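Local coordinates for DegV family protein (Eubacterium eligens, PDB 3FDJ), which is of unknown function but probably binds a fatty acid, as its characterised DegV-family relatives do, at residues Thr82-Ala85 with Gly86-Gly89; Gln130-Glu134 with Glu135-Phe139. All coordinates share one frame; numbering follows the deposited sequence. Where two conformers were deposited one is given.

Interaction 1 of 2, residues Thr82-Ala85 with Gly86-Gly89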
loop_
_atom_site.group_PDB
_atom_site.type_symbol
_atom_site.label_atom_id
_atom_site.label_comp_id
_atom_site.label_asym_id
_atom_site.label_seq_id
_atom_site.Cartn_x
_atom_site.Cartn_y
_atom_site.Cartn_z
ATOM N N THR A 82 -1.923 -7.286 -5.028
ATOM C CA THR A 82 -2.409 -6.072 -5.663
ATOM C C THR A 82 -3.066 -5.127 -4.664
ATOM O O THR A 82 -3.532 -5.527 -3.615
ATOM C CB THR A 82 -3.431 -6.322 -6.817
ATOM O OG1 THR A 82 -4.708 -6.696 -6.291
ATOM C CG2 THR A 82 -2.936 -7.418 -7.824
ATOM N N ILE A 83 -3.070 -3.853 -5.022
ATOM C CA ILE A 83 -3.860 -2.834 -4.344
ATOM C C ILE A 83 -5.346 -3.224 -4.449
ATOM O O ILE A 83 -5.766 -3.925 -5.383
ATOM C CB ILE A 83 -3.548 -1.449 -4.965
ATOM C CG1 ILE A 83 -4.376 -0.300 -4.331
ATOM C CG2 ILE A 83 -3.753 -1.503 -6.446
ATOM C CD1 ILE A 83 -3.773 1.073 -4.627
ATOM N N THR A 84 -6.120 -2.803 -3.457
ATOM C CA THR A 84 -7.530 -3.117 -3.355
ATOM C C THR A 84 -8.323 -3.057 -4.667
ATOM O O THR A 84 -8.316 -2.059 -5.419
ATOM C CB THR A 84 -8.217 -2.223 -2.298
ATOM O OG1 THR A 84 -9.617 -2.510 -2.294
ATOM C CG2 THR A 84 -7.972 -0.733 -2.567
ATOM N N ALA A 85 -9.031 -4.149 -4.925
ATOM C CA ALA A 85 -9.949 -4.209 -6.049
ATOM C C ALA A 85 -11.116 -3.248 -5.832
ATOM O O ALA A 85 -11.843 -2.920 -6.765
ATOM C CB ALA A 85 -10.462 -5.633 -6.219
ATOM N N GLY A 86 -11.290 -2.789 -4.600
ATOM C CA GLY A 86 -12.342 -1.855 -4.266
ATOM C C GLY A 86 -12.086 -0.446 -4.743
ATOM O O GLY A 86 -13.023 0.369 -4.751
HETATM N N MSE A 87 -10.843 -0.114 -5.095
HETATM C CA MSE A 87 -10.520 1.238 -5.552
HETATM C C MSE A 87 -9.722 1.358 -6.837
HETATM O O MSE A 87 -9.423 2.476 -7.280
HETATM C CB MSE A 87 -9.814 1.958 -4.428
HETATM C CG MSE A 87 -10.756 2.033 -3.241
HETATM SE SE MSE A 87 -10.528 3.636 -2.340
HETATM C CE MSE A 87 -9.022 2.836 -1.561
ATOM N N SER A 88 -9.413 0.221 -7.458
ATOM C CA SER A 88 -8.525 0.213 -8.600
ATOM C C SER A 88 -8.812 -0.976 -9.486
ATOM O O SER A 88 -9.165 -2.043 -8.998
ATOM C CB SER A 88 -7.083 0.133 -8.109
ATOM O OG SER A 88 -6.145 -0.025 -9.153
ATOM N N GLY A 89 -8.587 -0.787 -10.787
ATOM C CA GLY A 89 -8.567 -1.878 -11.763
ATOM C C GLY A 89 -7.315 -2.759 -11.770
ATOM O O GLY A 89 -7.177 -3.658 -12.607
HETATM O O HOH W 1 -6.925 -3.376 -7.738
#
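A chi1 of 176° swings OG1 of Thr-84 away from the residue's own N and forward to Gly-86, leaving CG2 to face Met-87, whose chain bends at chi2 and chi3 until CE also nears that methyl. Two bonds define this loop between strand 77-82 and helix 90-102. Thr-84 OG1 accepts from Gly-86 N at 2.9 Å, with an N-H...O angle of 144°, an ST turn. Met-87 N donates to Thr-84 O at 3.2 Å from above the carbonyl plane, closing a type I beta turn around Ala-85 and Gly-86. Thr-84 CG2 rests 3.8 Å from CB of the selenomethionine Met-87. A water 2.7 Å from Ile-83 O and 2.9 Å from Ser-88 O can link the loop's ends, though perhaps not both at once. Ser-88 OG bonds Thr-90 OG1 and a bound hexaethylene glycol, consistent with a lipid pocket here as in DegV relatives. A valine in place of Thr-84 would keep a methyl against Met-87 but would probably leave the Gly-86 N-H and the Gly-194 carbonyl without their shared hydroxyl. Used twice, that hydroxyl holds the turn from within and from outside the segment.

Interaction 2 of 2, residues Gln130-Glu134 with Glu135-Phe139; sequences QQMIE and EGKKF
Glu-135 folds back over the last turn of helix 120-134 to meet Gln-131. Its CB sits 3.5 Å from both Gln-131 O and Met-132 O, two carbonyls at the helix end. CG comes closer still to the first of them, 3.3 Å from Gln-131 O, and CD stays beside the same carbonyl, 3.5 Å from Gln-131 O. With chi1 at -74° and the chain extended beyond CG, the carboxylate is carried past the backbone to the Gln-131 amide. There Glu-135 OE2 accepts from Gln-131 NE2 at 3.1 Å; the donor comes from above the carboxylate plane, and the amide and carboxylate planes stand 65° apart. The other oxygen, Glu-135 OE1, forms a salt bridge with Lys-137 NZ at 3.0 Å. The lysine charge probably offsets a carboxylate that would otherwise lie unfavourably near the carbonyl end of the helix dipole. On its way to OE1, Lys-137 lays CD 3.8 Å from Met-132 CB, so its aliphatic part packs on the selenomethionine while its ammonium group serves the glutamate. Met-132 in turn leans on Ile-142 and Ile-146 of helix 139-150. Beneath these side chains the backbone makes two bonds back into the helix: Lys-137 N reaches Met-132 O at 3.1 Å, and Gly-136 N reaches Ile-133 O at 3.0 Å. A water joins Ile-133 O to Lys-137 O. Gly-136 has a phi of 88°, where a side chain would press on the preceding carbonyl. Together, the positive phi, the paired bonds and the apolar contact between Met-132 and Lys-137 form a Schellman motif, here ending one helix just before the next begins.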
loop_
_atom_site.group_PDB
_atom_site.type_symbol
_atom_site.label_atom_id
_atom_site.label_comp_id
_atom_site.label_asym_id
_atom_site.label_seq_id
_atom_site.Cartn_x
_atom_site.Cartn_y
_atom_site.Cartn_z
ATOM N N GLN A 130 6.900 -14.324 2.236
ATOM C CA GLN A 130 8.316 -14.629 2.321
ATOM C C GLN A 130 8.635 -15.539 3.499
ATOM O O GLN A 130 9.325 -16.550 3.339
ATOM C CB GLN A 130 9.133 -13.342 2.441
ATOM C CG GLN A 130 10.596 -13.606 2.794
ATOM C CD GLN A 130 11.415 -12.339 2.792
ATOM O OE1 GLN A 130 10.869 -11.237 2.698
ATOM N NE2 GLN A 130 12.728 -12.491 2.867
ATOM N N GLN A 131 8.122 -15.192 4.676
ATOM C CA GLN A 131 8.332 -16.007 5.872
ATOM C C GLN A 131 7.859 -17.465 5.683
ATOM O O GLN A 131 8.561 -18.415 6.063
ATOM C CB GLN A 131 7.635 -15.391 7.085
ATOM C CG GLN A 131 7.990 -16.099 8.375
ATOM C CD GLN A 131 7.311 -15.492 9.564
ATOM O OE1 GLN A 131 7.447 -14.288 9.823
ATOM N NE2 GLN A 131 6.547 -16.310 10.292
HETATM N N MSE A 132 6.679 -17.648 5.097
HETATM C CA MSE A 132 6.162 -19.002 4.892
HETATM C C MSE A 132 6.974 -19.785 3.871
HETATM O O MSE A 132 7.223 -20.986 4.053
HETATM C CB MSE A 132 4.678 -18.961 4.529
HETATM C CG MSE A 132 3.825 -18.528 5.703
HETATM SE SE MSE A 132 1.923 -18.768 5.227
HETATM C CE MSE A 132 1.745 -17.343 4.344
ATOM N N ILE A 133 7.412 -19.111 2.820
ATOM C CA ILE A 133 8.313 -19.714 1.851
ATOM C C ILE A 133 9.618 -20.153 2.527
ATOM O O ILE A 133 10.103 -21.270 2.290
ATOM C CB ILE A 133 8.587 -18.760 0.670
ATOM C CG1 ILE A 133 7.312 -18.581 -0.146
ATOM C CG2 ILE A 133 9.740 -19.295 -0.228
ATOM C CD1 ILE A 133 7.383 -17.461 -1.192
ATOM N N GLU A 134 10.173 -19.301 3.386
ATOM C CA GLU A 134 11.409 -19.626 4.093
ATOM C C GLU A 134 11.229 -20.755 5.104
ATOM O O GLU A 134 12.174 -21.488 5.397
ATOM C CB GLU A 134 11.963 -18.385 4.782
ATOM C CG GLU A 134 12.399 -17.331 3.780
ATOM C CD GLU A 134 12.877 -16.053 4.429
ATOM O OE1 GLU A 134 12.501 -15.790 5.598
ATOM O OE2 GLU A 134 13.625 -15.307 3.759
ATOM N N GLU A 135 10.019 -20.884 5.639
ATOM C CA GLU A 135 9.673 -21.989 6.537
ATOM C C GLU A 135 9.499 -23.322 5.793
ATOM O O GLU A 135 9.362 -24.356 6.442
ATOM C CB GLU A 135 8.397 -21.654 7.335
ATOM C CG GLU A 135 8.615 -20.638 8.447
ATOM C CD GLU A 135 7.325 -20.011 8.978
ATOM O OE1 GLU A 135 6.230 -20.262 8.419
ATOM O OE2 GLU A 135 7.416 -19.236 9.961
ATOM N N GLY A 136 9.517 -23.306 4.460
ATOM C CA GLY A 136 9.407 -24.514 3.646
ATOM C C GLY A 136 7.977 -24.919 3.320
ATOM O O GLY A 136 7.723 -26.041 2.911
ATOM N N LYS A 137 7.028 -24.008 3.481
ATOM C CA LYS A 137 5.646 -24.331 3.198
ATOM C C LYS A 137 5.445 -24.473 1.693
ATOM O O LYS A 137 6.112 -23.806 0.900
ATOM C CB LYS A 137 4.725 -23.298 3.832
ATOM C CG LYS A 137 4.649 -23.501 5.349
ATOM C CD LYS A 137 4.072 -22.329 6.093
ATOM C CE LYS A 137 3.781 -22.745 7.546
ATOM N NZ LYS A 137 5.006 -22.990 8.353
ATOM N N LYS A 138 4.543 -25.368 1.297
ATOM C CA LYS A 138 4.245 -25.568 -0.117
ATOM C C LYS A 138 3.270 -24.508 -0.619
ATOM O O LYS A 138 2.543 -23.890 0.172
ATOM C CB LYS A 138 3.662 -26.966 -0.344
ATOM C CG LYS A 138 4.618 -28.098 0.019
ATOM C CD LYS A 138 3.860 -29.337 0.500
ATOM C CE LYS A 138 2.945 -29.913 -0.576
ATOM N NZ LYS A 138 1.705 -29.078 -0.830
ATOM N N PHE A 139 3.242 -24.324 -1.936
ATOM C CA PHE A 139 2.396 -23.314 -2.578
ATOM C C PHE A 139 0.945 -23.384 -2.083
ATOM O O PHE A 139 0.369 -22.361 -1.689
ATOM C CB PHE A 139 2.440 -23.443 -4.102
ATOM C CG PHE A 139 1.636 -22.397 -4.828
ATOM C CD1 PHE A 139 0.294 -22.571 -5.035
ATOM C CD2 PHE A 139 2.237 -21.232 -5.289
ATOM C CE1 PHE A 139 -0.455 -21.605 -5.709
ATOM C CE2 PHE A 139 1.501 -20.265 -5.950
ATOM C CZ PHE A 139 0.148 -20.457 -6.158
HETATM O O HOH W 2 4.628 -18.374 8.999
HETATM O O HOH W 3 8.794 -23.222 0.618
#

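In the fold
Both interactions are local: a turn between a strand and a helix, and a cap between two helices, their centres 26 Å apart and their nearest atoms about 13 Å apart. Strand 77-82 relates them: it runs directly into interaction 1, while its Phe-79 stacks with Phe-139 at the close of interaction 2. Residues 82-89 are tied to the other half of the chain by Thr-84 to Gly-194 O, between strands 184-190 and 196-203, and by Met-87 O to Arg-170. Glycols near Ser-88 and Met-87 probably come from the crystallisation liquor but may mark a ligand pocket. Residues 130-139, with their centre 22 Å from that of the chain against 10 Å for interaction 1, connect helices 120-134 and 139-150.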